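PDB 2GWM: Mono(ADP-ribosyl)transferase SpvB from Salmonella typhimurium, which probably transfers ADP-ribose from NAD(+) to an arginine of host actin through this catalytic ADP-ribosyltransferase domain, preventing G-actin from polymerising into filaments. Local coordinates for residues Q4-L8 / D63-L68; I19-R24 / D106-M110; D115-I119 / R178-D182; K156-I162 / I193-L199. One frame throughout, in Å; residues are numbered along the deposited sequence.

Contact 1 of 4, residues Q4-L8 / D63-L68; sequences QIQAL and DIAEGL
Asp63 and Gln4 open a close crossing of two helices, 4-8 at the start of helix 3-24 and 63-68 at the end of helix 50-69, in the helical part of the ADP-ribosyltransferase domain. The axes approach to 7.0 Å at a crossing angle of -104°, and the example shows how small residues permit such proximity. Gln4 NE2 donates to Asp63 OD1 over 2.9 Å, nearly straight at 171°; the oxygen lies in the plane of the amide, whereas the nitrogen stands above the carboxylate plane. A bend at chi2 (66°) turns the glutamine amide back over the aspartate. Asp63 OD2 is taken by the hydroxyl of Tyr42, so the carboxylate is held through both oxygens, while its CB rests on the methyl of Ala7. One residue on, Ile64 sends CG1 against the Ala7 carbonyl and CG2 against Leu8 CD1, 3.8 Å away. Glu66 adds its aliphatic stem, CG meeting Gln4 CG at the outer margin. Gly67 is where the backbones close up: its CA is 4.3 Å from that of Ile5, and the backbone of helix 4-8 occupies the side on which a CB would stand. Leu68 ends the segment near Leu150 of strand 149-151. There the second branch of Leu8 slides over the turn, and Leu8 CD2 lies 3.6 Å from Leu68 N.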
loop_
_atom_site.group_PDB
_atom_site.type_symbol
_atom_site.label_atom_id
_atom_site.label_comp_id
_atom_site.label_asym_id
_atom_site.label_seq_id
_atom_site.Cartn_x
_atom_site.Cartn_y
_atom_site.Cartn_z
ATOM N N GLN A 4 -12.974 10.260 11.278
ATOM C CA GLN A 4 -11.763 9.562 10.864
ATOM C C GLN A 4 -12.047 8.506 9.803
ATOM O O GLN A 4 -11.323 8.396 8.801
ATOM C CB GLN A 4 -11.090 8.991 12.099
ATOM C CG GLN A 4 -10.428 10.053 13.009
ATOM C CD GLN A 4 -11.427 10.996 13.651
ATOM O OE1 GLN A 4 -12.420 10.557 14.223
ATOM N NE2 GLN A 4 -11.155 12.289 13.568
ATOM N N ILE A 5 -13.121 7.772 9.993
ATOM C CA ILE A 5 -13.576 6.837 8.943
ATOM C C ILE A 5 -13.915 7.581 7.691
ATOM O O ILE A 5 -13.602 7.142 6.588
ATOM C CB ILE A 5 -14.708 5.960 9.446
ATOM C CG1 ILE A 5 -14.138 4.913 10.417
ATOM C CG2 ILE A 5 -15.472 5.271 8.297
ATOM C CD1 ILE A 5 -13.457 3.807 9.819
ATOM N N GLN A 6 -14.581 8.736 7.814
ATOM C CA GLN A 6 -14.898 9.484 6.618
ATOM C C GLN A 6 -13.631 9.951 5.888
ATOM O O GLN A 6 -13.598 9.978 4.653
ATOM C CB GLN A 6 -15.773 10.687 6.978
ATOM C CG GLN A 6 -17.142 10.343 7.483
ATOM C CD GLN A 6 -17.964 11.597 7.737
ATOM O OE1 GLN A 6 -18.251 12.350 6.802
ATOM N NE2 GLN A 6 -18.337 11.836 8.991
ATOM N N ALA A 7 -12.608 10.319 6.635
ATOM C CA ALA A 7 -11.325 10.661 6.008
ATOM C C ALA A 7 -10.707 9.458 5.291
ATOM O O ALA A 7 -10.211 9.613 4.214
ATOM C CB ALA A 7 -10.390 11.259 6.983
ATOM N N LEU A 8 -10.791 8.274 5.899
ATOM C CA LEU A 8 -10.334 7.050 5.245
ATOM C C LEU A 8 -11.100 6.747 3.985
ATOM O O LEU A 8 -10.523 6.311 2.955
ATOM C CB LEU A 8 -10.448 5.874 6.234
ATOM C CG LEU A 8 -10.054 4.467 5.672
ATOM C CD1 LEU A 8 -8.617 4.486 5.202
ATOM C CD2 LEU A 8 -10.256 3.477 6.788
ATOM N N ASP A 63 -5.916 11.409 10.682
ATOM C CA ASP A 63 -7.316 11.038 10.689
ATOM C C ASP A 63 -7.490 9.730 9.897
ATOM O O ASP A 63 -8.259 8.904 10.287
ATOM C CB ASP A 63 -8.164 12.132 10.045
ATOM C CG ASP A 63 -8.649 13.177 11.059
ATOM O OD1 ASP A 63 -8.677 12.903 12.250
ATOM O OD2 ASP A 63 -9.043 14.280 10.577
ATOM N N ILE A 64 -6.918 9.677 8.701
ATOM C CA ILE A 64 -7.034 8.482 7.876
ATOM C C ILE A 64 -6.477 7.263 8.614
ATOM O O ILE A 64 -7.156 6.213 8.638
ATOM C CB ILE A 64 -6.222 8.677 6.562
ATOM C CG1 ILE A 64 -6.823 9.800 5.686
ATOM C CG2 ILE A 64 -6.198 7.346 5.824
ATOM C CD1 ILE A 64 -5.876 10.273 4.661
ATOM N N ALA A 65 -5.310 7.392 9.256
ATOM C CA ALA A 65 -4.690 6.280 9.957
ATOM C C ALA A 65 -5.558 5.830 11.118
ATOM O O ALA A 65 -5.656 4.644 11.445
ATOM C CB ALA A 65 -3.323 6.622 10.380
ATOM N N GLU A 66 -6.131 6.802 11.864
ATOM C CA GLU A 66 -6.972 6.448 13.003
ATOM C C GLU A 66 -8.254 5.778 12.512
ATOM O O GLU A 66 -8.694 4.810 13.148
ATOM C CB GLU A 66 -7.283 7.678 13.829
ATOM C CG GLU A 66 -8.310 7.432 14.911
ATOM C CD GLU A 66 -7.916 6.446 15.946
ATOM O OE1 GLU A 66 -6.681 6.257 16.113
ATOM O OE2 GLU A 66 -8.860 5.850 16.565
ATOM N N GLY A 67 -8.862 6.275 11.427
ATOM C CA GLY A 67 -10.003 5.589 10.889
ATOM C C GLY A 67 -9.652 4.137 10.571
ATOM O O GLY A 67 -10.372 3.223 10.875
ATOM N N LEU A 68 -8.509 3.954 9.942
ATOM C CA LEU A 68 -8.082 2.618 9.588
ATOM C C LEU A 68 -7.925 1.749 10.807
ATOM O O LEU A 68 -8.408 0.609 10.847
ATOM C CB LEU A 68 -6.768 2.706 8.853
ATOM C CG LEU A 68 -6.159 1.407 8.337
ATOM C CD1 LEU A 68 -7.006 0.720 7.357
ATOM C CD2 LEU A 68 -4.811 1.677 7.730
#

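Contact 2 of 4, residues I19-R24 / D106-M110; sequences INKYLR and DKAFM
Leu23 and Phe109 meet where the last turns of helix 3-24 pack on the loop 106-110, an example of a short connection held by apolar contact on one side and water on the other. Leu23 CD1 comes obliquely to the ring, 4.0 Å from Phe109 CD2, while Ile19 CG2 arrives near the ring plane, at its edge. Chi1 of -81° puts Ile19 CG1 beside the backbone N and CG2 anti to it, so the short branch does the touching. Leu23 CB touches Lys107 O at 3.5 Å. Ala108 CB is wedged between the side chains of Asn20 and Arg24, 3.6 Å from Arg24 NH2. Arg24 runs extended from CG to NE, which carries its guanidinium past Ala108 toward Asp106 without direct contact. Water fills the interval: one molecule accepts from Arg24 NE at 2.8 Å and donates to Asp106 OD1; another donates to Asp106 OD2 and Phe109 O, with a weak, long bond from Arg24 NH2. Asp106 OD1 also accepts from Ala108 N (3.0 Å), which fixes the loop's bend. This is an Asx turn, at the start of the loop linking strand 103-106 to strand 110-112, close to the predicted active-site residue Ser111 of the ADP-ribosyltransferase fold.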
loop_
_atom_site.group_PDB
_atom_site.type_symbol
_atom_site.label_atom_id
_atom_site.label_comp_id
_atom_site.label_asym_id
_atom_site.label_seq_id
_atom_site.Cartn_x
_atom_site.Cartn_y
_atom_site.Cartn_z
ATOM N N ILE A 19 -1.446 11.688 -1.044
ATOM C CA ILE A 19 -0.839 11.428 0.245
ATOM C C ILE A 19 0.392 10.532 0.231
ATOM O O ILE A 19 1.334 10.762 0.987
ATOM C CB ILE A 19 -1.866 10.711 1.162
ATOM C CG1 ILE A 19 -2.792 11.743 1.755
ATOM C CG2 ILE A 19 -1.160 9.932 2.277
ATOM C CD1 ILE A 19 -2.215 12.430 2.956
ATOM N N ASN A 20 0.360 9.486 -0.580
ATOM C CA ASN A 20 1.454 8.539 -0.539
ATOM C C ASN A 20 2.713 9.097 -1.150
ATOM O O ASN A 20 3.790 8.941 -0.598
ATOM C CB ASN A 20 1.006 7.218 -1.180
ATOM C CG ASN A 20 -0.127 6.522 -0.375
ATOM O OD1 ASN A 20 -1.093 5.927 -0.941
ATOM N ND2 ASN A 20 -0.002 6.570 0.930
ATOM N N LYS A 21 2.575 9.862 -2.232
ATOM C CA LYS A 21 3.740 10.588 -2.755
ATOM C C LYS A 21 4.283 11.568 -1.730
ATOM O O LYS A 21 5.482 11.701 -1.536
ATOM C CB LYS A 21 3.399 11.302 -4.060
ATOM C CG LYS A 21 3.169 10.370 -5.209
ATOM C CD LYS A 21 2.753 11.118 -6.490
ATOM C CE LYS A 21 2.802 10.200 -7.684
ATOM N NZ LYS A 21 2.609 10.915 -9.007
ATOM N N TYR A 22 3.395 12.285 -1.067
ATOM C CA TYR A 22 3.789 13.214 0.003
ATOM C C TYR A 22 4.610 12.517 1.099
ATOM O O TYR A 22 5.714 12.958 1.474
ATOM C CB TYR A 22 2.531 13.847 0.611
ATOM C CG TYR A 22 2.807 14.817 1.756
ATOM C CD1 TYR A 22 3.265 16.111 1.515
ATOM C CD2 TYR A 22 2.597 14.432 3.058
ATOM C CE1 TYR A 22 3.504 16.969 2.521
ATOM C CE2 TYR A 22 2.837 15.307 4.129
ATOM C CZ TYR A 22 3.305 16.585 3.837
ATOM O OH TYR A 22 3.510 17.524 4.820
ATOM N N LEU A 23 4.068 11.393 1.560
ATOM C CA LEU A 23 4.696 10.648 2.666
ATOM C C LEU A 23 6.022 10.096 2.227
ATOM O O LEU A 23 6.946 10.058 3.018
ATOM C CB LEU A 23 3.791 9.519 3.158
ATOM C CG LEU A 23 2.607 9.963 4.038
ATOM C CD1 LEU A 23 1.565 8.900 4.164
ATOM C CD2 LEU A 23 3.083 10.400 5.411
ATOM N N ARG A 24 6.139 9.700 0.971
ATOM C CA ARG A 24 7.444 9.141 0.518
ATOM C C ARG A 24 8.528 10.165 0.346
ATOM O O ARG A 24 9.690 9.793 0.146
ATOM C CB ARG A 24 7.254 8.436 -0.800
ATOM C CG ARG A 24 6.508 7.168 -0.679
ATOM C CD ARG A 24 6.266 6.603 -2.051
ATOM N NE ARG A 24 5.290 5.527 -1.962
ATOM C CZ ARG A 24 4.156 5.452 -2.633
ATOM N NH1 ARG A 24 3.811 6.372 -3.524
ATOM N NH2 ARG A 24 3.361 4.405 -2.421
ATOM N N ASP A 106 8.175 0.940 4.460
ATOM C CA ASP A 106 7.261 1.590 3.523
ATOM C C ASP A 106 6.706 2.854 4.168
ATOM O O ASP A 106 5.937 2.772 5.114
ATOM C CB ASP A 106 6.113 0.668 3.106
ATOM C CG ASP A 106 5.307 1.226 1.914
ATOM O OD1 ASP A 106 5.252 2.460 1.774
ATOM O OD2 ASP A 106 4.745 0.449 1.111
ATOM N N LYS A 107 7.094 4.000 3.632
ATOM C CA LYS A 107 6.676 5.275 4.224
ATOM C C LYS A 107 5.233 5.690 3.994
ATOM O O LYS A 107 4.733 6.561 4.677
ATOM C CB LYS A 107 7.588 6.378 3.733
ATOM C CG LYS A 107 9.022 6.190 4.285
ATOM C CD LYS A 107 9.868 7.380 3.934
ATOM C CE LYS A 107 11.331 7.118 4.253
ATOM N NZ LYS A 107 11.683 7.150 5.743
ATOM N N ALA A 108 4.614 5.103 3.017
ATOM C CA ALA A 108 3.278 5.418 2.592
ATOM C C ALA A 108 2.280 4.448 3.252
ATOM O O ALA A 108 2.655 3.410 3.815
ATOM C CB ALA A 108 3.202 5.288 1.066
ATOM N N PHE A 109 0.987 4.711 3.061
ATOM C CA PHE A 109 -0.011 3.684 3.320
ATOM C C PHE A 109 0.302 2.536 2.346
ATOM O O PHE A 109 0.691 2.788 1.210
ATOM C CB PHE A 109 -1.394 4.223 3.113
ATOM C CG PHE A 109 -1.878 5.155 4.200
ATOM C CD1 PHE A 109 -2.614 4.671 5.242
ATOM C CD2 PHE A 109 -1.572 6.485 4.185
ATOM C CE1 PHE A 109 -3.090 5.516 6.221
ATOM C CE2 PHE A 109 -2.018 7.337 5.180
ATOM C CZ PHE A 109 -2.711 6.837 6.203
ATOM N N MET A 110 0.148 1.326 2.805
ATOM C CA MET A 110 0.500 0.128 1.994
ATOM C C MET A 110 -0.764 -0.675 1.704
ATOM O O MET A 110 -1.408 -1.160 2.606
ATOM C CB MET A 110 1.550 -0.732 2.680
ATOM C CG MET A 110 2.025 -1.898 1.768
ATOM S SD MET A 110 3.213 -2.929 2.662
ATOM C CE MET A 110 2.230 -3.899 3.721
HETATM O O HOH W 1 2.926 1.798 -0.153
HETATM O O HOH W 2 6.100 3.150 -0.702
#

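Contact 3 of 4, residues D115-I119 / R178-D182; sequences DKAWI and RLSDD
Ala117 and Leu179 form a single beta bridge, their CA atoms 4.8 Å apart, with Ala117 N donating to Arg178 O (3.0 Å) and Ser180 N to Ala117 O (2.7 Å). The bridge joins two loops of the ADP-ribosyltransferase domain, the one leading into strand 122-127 and the one that follows helix 168-175, and shows how irregular segments can borrow the bonding of a sheet without becoming strands. The Ala117 side chain is about 6 Å from that of Arg81, a predicted active-site residue.

Arg178 lays its aliphatic stem along the Asp115 carbonyl and brings its guanidinium beneath Asp115 CB, which sits over one face near the rim. The Asp115 carboxylate stands well out of the guanidinium plane, so only general charge attraction operates there. Lys116 NZ ends 3.8 Å from Arg178 NH2, where the two like charges probably repel, an effect Asp115 may partly offset. Past the bridge, the side chains of Ile119 and Leu179 cross at about a right angle, CG1 touching CB.

Ser180 packs below the indole of Trp118. Its CB lies 4.0 Å from the centroid of the five-membered ring, 25° off the normal, a CH-pi contact over the face. Asp182, whose OD2 is hydrogen-bonded to Thr184 OG1, reaches the far end of the indole obliquely. The torsion chi1 of Ser180 (67°) sets OG between the backbone N and carbonyl carbon, facing the other loop, where it accepts from Ile119 N at 3.1 Å in a nearly straight bond of 169°.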
loop_
_atom_site.group_PDB
_atom_site.type_symbol
_atom_site.label_atom_id
_atom_site.label_comp_id
_atom_site.label_asym_id
_atom_site.label_seq_id
_atom_site.Cartn_x
_atom_site.Cartn_y
_atom_site.Cartn_z
ATOM N N ASP A 115 -6.795 -11.750 -1.002
ATOM C CA ASP A 115 -7.439 -12.738 -1.903
ATOM C C ASP A 115 -6.610 -13.011 -3.091
ATOM O O ASP A 115 -6.572 -14.150 -3.536
ATOM C CB ASP A 115 -8.782 -12.213 -2.438
ATOM C CG ASP A 115 -9.875 -12.204 -1.399
ATOM O OD1 ASP A 115 -9.674 -12.697 -0.253
ATOM O OD2 ASP A 115 -10.963 -11.717 -1.764
ATOM N N LYS A 116 -5.988 -12.000 -3.671
ATOM C CA LYS A 116 -5.261 -12.199 -4.905
ATOM C C LYS A 116 -4.250 -11.102 -5.208
ATOM O O LYS A 116 -4.344 -10.003 -4.698
ATOM C CB LYS A 116 -6.270 -12.288 -6.031
ATOM C CG LYS A 116 -6.792 -10.940 -6.443
ATOM C CD LYS A 116 -7.789 -11.095 -7.569
ATOM C CE LYS A 116 -9.227 -10.786 -7.150
ATOM N NZ LYS A 116 -10.169 -10.934 -8.340
ATOM N N ALA A 117 -3.264 -11.406 -6.038
ATOM C CA ALA A 117 -2.388 -10.328 -6.546
ATOM C C ALA A 117 -2.714 -10.033 -7.993
ATOM O O ALA A 117 -2.970 -10.940 -8.787
ATOM C CB ALA A 117 -0.990 -10.757 -6.469
ATOM N N TRP A 118 -2.651 -8.759 -8.330
ATOM C CA TRP A 118 -2.713 -8.329 -9.712
ATOM C C TRP A 118 -1.358 -8.518 -10.320
ATOM O O TRP A 118 -0.332 -8.045 -9.849
ATOM C CB TRP A 118 -3.179 -6.875 -9.813
ATOM C CG TRP A 118 -4.681 -6.844 -9.507
ATOM C CD1 TRP A 118 -5.278 -7.012 -8.277
ATOM C CD2 TRP A 118 -5.726 -6.738 -10.449
ATOM N NE1 TRP A 118 -6.643 -6.961 -8.412
ATOM C CE2 TRP A 118 -6.943 -6.796 -9.736
ATOM C CE3 TRP A 118 -5.765 -6.558 -11.827
ATOM C CZ2 TRP A 118 -8.170 -6.695 -10.359
ATOM C CZ3 TRP A 118 -6.988 -6.462 -12.452
ATOM C CH2 TRP A 118 -8.181 -6.524 -11.713
ATOM N N ILE A 119 -1.364 -9.260 -11.405
ATOM C CA ILE A 119 -0.103 -9.620 -12.079
ATOM C C ILE A 119 0.686 -8.385 -12.488
ATOM O O ILE A 119 0.110 -7.383 -12.959
ATOM C CB ILE A 119 -0.424 -10.487 -13.261
ATOM C CG1 ILE A 119 -1.004 -11.849 -12.826
ATOM C CG2 ILE A 119 0.831 -10.659 -14.179
ATOM C CD1 ILE A 119 -1.607 -12.656 -13.912
ATOM N N ARG A 178 -3.018 -16.922 -5.517
ATOM C CA ARG A 178 -4.214 -16.615 -6.348
ATOM C C ARG A 178 -3.896 -15.293 -7.053
ATOM O O ARG A 178 -3.447 -14.340 -6.460
ATOM C CB ARG A 178 -5.537 -16.448 -5.551
ATOM C CG ARG A 178 -6.795 -16.179 -6.488
ATOM C CD ARG A 178 -8.167 -16.213 -5.755
ATOM N NE ARG A 178 -9.083 -15.121 -6.154
ATOM C CZ ARG A 178 -10.184 -14.756 -5.476
ATOM N NH1 ARG A 178 -10.548 -15.399 -4.363
ATOM N NH2 ARG A 178 -10.939 -13.745 -5.910
ATOM N N LEU A 179 -3.977 -15.345 -8.356
ATOM C CA LEU A 179 -3.637 -14.200 -9.182
ATOM C C LEU A 179 -4.921 -13.645 -9.766
ATOM O O LEU A 179 -5.893 -14.364 -9.990
ATOM C CB LEU A 179 -2.708 -14.658 -10.324
ATOM C CG LEU A 179 -1.394 -15.228 -9.766
ATOM C CD1 LEU A 179 -0.618 -15.849 -10.947
ATOM C CD2 LEU A 179 -0.546 -14.193 -9.045
ATOM N N SER A 180 -4.875 -12.353 -10.086
ATOM C CA SER A 180 -5.869 -11.675 -10.908
ATOM C C SER A 180 -6.082 -12.409 -12.220
ATOM O O SER A 180 -5.137 -12.920 -12.772
ATOM C CB SER A 180 -5.329 -10.268 -11.267
ATOM O OG SER A 180 -4.140 -10.291 -12.163
ATOM N N ASP A 181 -7.316 -12.531 -12.669
ATOM C CA ASP A 181 -7.588 -13.211 -13.941
ATOM C C ASP A 181 -8.434 -12.297 -14.809
ATOM O O ASP A 181 -9.291 -12.752 -15.581
ATOM C CB ASP A 181 -8.209 -14.609 -13.744
ATOM C CG ASP A 181 -8.046 -15.522 -14.988
ATOM O OD1 ASP A 181 -7.032 -15.404 -15.773
ATOM O OD2 ASP A 181 -8.926 -16.416 -15.183
ATOM N N ASP A 182 -8.127 -11.020 -14.731
ATOM C CA ASP A 182 -8.802 -9.983 -15.488
ATOM C C ASP A 182 -8.442 -10.040 -16.994
ATOM O O ASP A 182 -7.735 -10.949 -17.473
ATOM C CB ASP A 182 -8.407 -8.637 -14.923
ATOM C CG ASP A 182 -6.910 -8.381 -15.040
ATOM O OD1 ASP A 182 -6.140 -8.953 -14.240
ATOM O OD2 ASP A 182 -6.502 -7.607 -15.934
HETATM O O HOH W 3 -8.587 -10.021 -11.181
#

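Contact 4 of 4, residues K156-I162 / I193-L199; sequences KLKIESI and IINMRVL
Glu160 and Arg197 meet across two antiparallel strands in a side-on, two-pronged salt bridge. Arg197 NE gives the straighter bond, 2.8 Å to Glu160 OE2 at 165°, with the oxygen at the edge of the guanidinium and in its plane. Arg197 NH2 donates to the syn lone pair of Glu160 OE1 at 2.9 Å, with that oxygen 27° out of the guanidinium plane. The carboxylate and guanidinium planes stand 51° apart, so the groups are not coplanar although OE2 lies in the latter. The third nitrogen, NH1, is salt-bridged to Glu129, so two acidic groups share the arginine and would probably stabilise its charge.

What brings Glu160 over Arg197 is a break in the strand register. Glu160 N and Ser161 N both bond to Asn195 O, at 2.9 and 3.2 Å, which makes a classic beta bulge; before it Ile159 pairs with Met196, and after it Ser161 pairs with Asn195. These two strands are neighbours in the five-stranded mixed sheet of the ADP-ribosyltransferase fold, between strands 122-127 and 103-106.

The opposite face of the pair is apolar. Leu157 CD2 packs against Val198 CG2 (3.6 Å), and the same Leu157 methyl also reaches Met196 SD. Ile159 and Met196 run side by side in the same direction, so tightly that Ile159 CD1 and Met196 CE are 3.4 Å apart. Further along, Ile194 fits its CG2 against that of Ile159 and leans on Leu124 of the next strand. At the far end, one water accepts from Lys156 N and donates to Leu199 O.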
loop_
_atom_site.group_PDB
_atom_site.type_symbol
_atom_site.label_atom_id
_atom_site.label_comp_id
_atom_site.label_asym_id
_atom_site.label_seq_id
_atom_site.Cartn_x
_atom_site.Cartn_y
_atom_site.Cartn_z
ATOM N N LYS A 156 7.117 -2.040 8.382
ATOM C CA LYS A 156 8.427 -2.641 8.257
ATOM C C LYS A 156 8.267 -4.084 7.753
ATOM O O LYS A 156 7.507 -4.859 8.297
ATOM C CB LYS A 156 9.114 -2.689 9.591
ATOM C CG LYS A 156 10.584 -2.895 9.541
ATOM C CD LYS A 156 11.165 -2.858 10.931
ATOM C CE LYS A 156 11.273 -1.472 11.535
ATOM N NZ LYS A 156 11.813 -1.515 12.986
ATOM N N LEU A 157 9.041 -4.388 6.745
ATOM C CA LEU A 157 9.053 -5.729 6.202
ATOM C C LEU A 157 10.422 -6.274 5.955
ATOM O O LEU A 157 11.337 -5.587 5.528
ATOM C CB LEU A 157 8.369 -5.744 4.900
ATOM C CG LEU A 157 6.970 -5.105 4.866
ATOM C CD1 LEU A 157 7.179 -3.812 4.270
ATOM C CD2 LEU A 157 5.993 -5.899 4.072
ATOM N N LYS A 158 10.493 -7.554 6.177
ATOM C CA LYS A 158 11.718 -8.323 5.941
ATOM C C LYS A 158 11.606 -9.107 4.634
ATOM O O LYS A 158 10.583 -9.710 4.359
ATOM C CB LYS A 158 11.927 -9.294 7.070
ATOM C CG LYS A 158 13.137 -10.067 6.846
ATOM C CD LYS A 158 13.396 -11.055 7.916
ATOM C CE LYS A 158 14.815 -11.654 7.723
ATOM N NZ LYS A 158 15.223 -12.593 8.801
ATOM N N ILE A 159 12.668 -9.031 3.835
ATOM C CA ILE A 159 12.781 -9.779 2.578
ATOM C C ILE A 159 13.317 -11.118 2.951
ATOM O O ILE A 159 14.494 -11.240 3.363
ATOM C CB ILE A 159 13.797 -9.094 1.627
ATOM C CG1 ILE A 159 13.467 -7.601 1.386
ATOM C CG2 ILE A 159 13.913 -9.877 0.343
ATOM C CD1 ILE A 159 12.112 -7.350 0.954
ATOM N N GLU A 160 12.486 -12.153 2.814
ATOM C CA GLU A 160 12.896 -13.497 3.219
ATOM C C GLU A 160 13.477 -14.329 2.064
ATOM O O GLU A 160 14.501 -14.984 2.222
ATOM C CB GLU A 160 11.694 -14.173 3.880
ATOM C CG GLU A 160 11.291 -13.469 5.150
ATOM C CD GLU A 160 10.364 -14.276 6.021
ATOM O OE1 GLU A 160 9.416 -14.923 5.467
ATOM O OE2 GLU A 160 10.562 -14.211 7.248
ATOM N N SER A 161 12.824 -14.329 0.913
ATOM C CA SER A 161 13.396 -14.964 -0.272
ATOM C C SER A 161 12.859 -14.361 -1.544
ATOM O O SER A 161 11.787 -13.748 -1.550
ATOM C CB SER A 161 13.120 -16.462 -0.263
ATOM O OG SER A 161 11.761 -16.813 -0.293
ATOM N N ILE A 162 13.622 -14.557 -2.620
ATOM C CA ILE A 162 13.278 -14.079 -3.933
ATOM C C ILE A 162 13.298 -15.297 -4.841
ATOM O O ILE A 162 14.259 -16.106 -4.766
ATOM C CB ILE A 162 14.234 -12.975 -4.475
ATOM C CG1 ILE A 162 14.320 -11.773 -3.507
ATOM C CG2 ILE A 162 13.765 -12.541 -5.881
ATOM C CD1 ILE A 162 15.420 -11.779 -2.539
ATOM N N ILE A 193 8.846 -13.530 -7.707
ATOM C CA ILE A 193 8.103 -13.516 -6.468
ATOM C C ILE A 193 9.044 -13.135 -5.373
ATOM O O ILE A 193 10.140 -13.656 -5.275
ATOM C CB ILE A 193 7.429 -14.923 -6.161
ATOM C CG1 ILE A 193 6.516 -15.362 -7.296
ATOM C CG2 ILE A 193 6.735 -14.923 -4.772
ATOM C CD1 ILE A 193 6.258 -16.858 -7.250
ATOM N N ILE A 194 8.564 -12.248 -4.493
ATOM C CA ILE A 194 9.317 -11.878 -3.327
ATOM C C ILE A 194 8.459 -12.263 -2.155
ATOM O O ILE A 194 7.361 -11.775 -1.980
ATOM C CB ILE A 194 9.667 -10.408 -3.247
ATOM C CG1 ILE A 194 10.389 -9.962 -4.498
ATOM C CG2 ILE A 194 10.537 -10.168 -2.008
ATOM C CD1 ILE A 194 10.755 -8.494 -4.511
ATOM N N ASN A 195 9.007 -13.154 -1.321
ATOM C CA ASN A 195 8.399 -13.603 -0.066
ATOM C C ASN A 195 8.915 -12.678 1.027
ATOM O O ASN A 195 10.121 -12.597 1.269
ATOM C CB ASN A 195 8.758 -15.064 0.217
ATOM C CG ASN A 195 8.275 -15.985 -0.849
ATOM O OD1 ASN A 195 9.091 -16.705 -1.523
ATOM N ND2 ASN A 195 6.974 -16.051 -0.983
ATOM N N MET A 196 7.987 -12.021 1.690
ATOM C CA MET A 196 8.261 -10.974 2.674
ATOM C C MET A 196 7.510 -11.257 3.942
ATOM O O MET A 196 6.532 -12.002 3.946
ATOM C CB MET A 196 7.708 -9.602 2.205
ATOM C CG MET A 196 8.180 -9.169 0.943
ATOM S SD MET A 196 7.601 -7.530 0.655
ATOM C CE MET A 196 8.972 -6.896 -0.171
ATOM N N ARG A 197 7.893 -10.559 5.027
ATOM C CA ARG A 197 7.190 -10.684 6.287
ATOM C C ARG A 197 7.076 -9.323 6.940
ATOM O O ARG A 197 8.081 -8.609 7.029
ATOM C CB ARG A 197 7.923 -11.627 7.231
ATOM C CG ARG A 197 7.207 -11.896 8.522
ATOM C CD ARG A 197 7.854 -13.036 9.337
ATOM N NE ARG A 197 8.040 -14.204 8.528
ATOM C CZ ARG A 197 7.118 -15.103 8.238
ATOM N NH1 ARG A 197 5.922 -15.073 8.797
ATOM N NH2 ARG A 197 7.426 -16.013 7.331
ATOM N N VAL A 198 5.870 -8.949 7.348
ATOM C CA VAL A 198 5.714 -7.692 8.129
ATOM C C VAL A 198 6.258 -7.915 9.536
ATOM O O VAL A 198 5.931 -8.912 10.162
ATOM C CB VAL A 198 4.252 -7.226 8.135
ATOM C CG1 VAL A 198 4.076 -6.036 9.105
ATOM C CG2 VAL A 198 3.821 -6.804 6.757
ATOM N N LEU A 199 7.145 -7.028 10.014
ATOM C CA LEU A 199 7.624 -7.039 11.383
ATOM C C LEU A 199 6.793 -6.112 12.244
ATOM O O LEU A 199 6.847 -4.914 12.033
ATOM C CB LEU A 199 9.116 -6.632 11.452
ATOM C CG LEU A 199 10.045 -7.431 10.544
ATOM C CD1 LEU A 199 11.491 -6.900 10.488
ATOM C CD2 LEU A 199 10.089 -8.877 11.007
HETATM O O HOH W 4 5.667 -2.784 10.748
#

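How the contacts relate
Contacts 1 and 2 share helix 3-24, one near its start and one near its end, and they touch where Ile64 CG2 meets Phe109 CZ at 3.5 Å. Contact 4 belongs to the central sheet, on the opposite side of the chain's centre from contact 1, and reaches contact 2 through Met110 and Leu157. Contact 3 touches none of the others. All four are partly buried; contact 2 lies nearest the chain's centre, its own centre about 8 Å away against 14 to 16 Å for the rest. Their cement differs: close helix packing in contact 1, apolar packing and water in contact 2, a single backbone bridge with a serine-indole contact in contact 3, and bulged strand pairing with a salt bridge in contact 4.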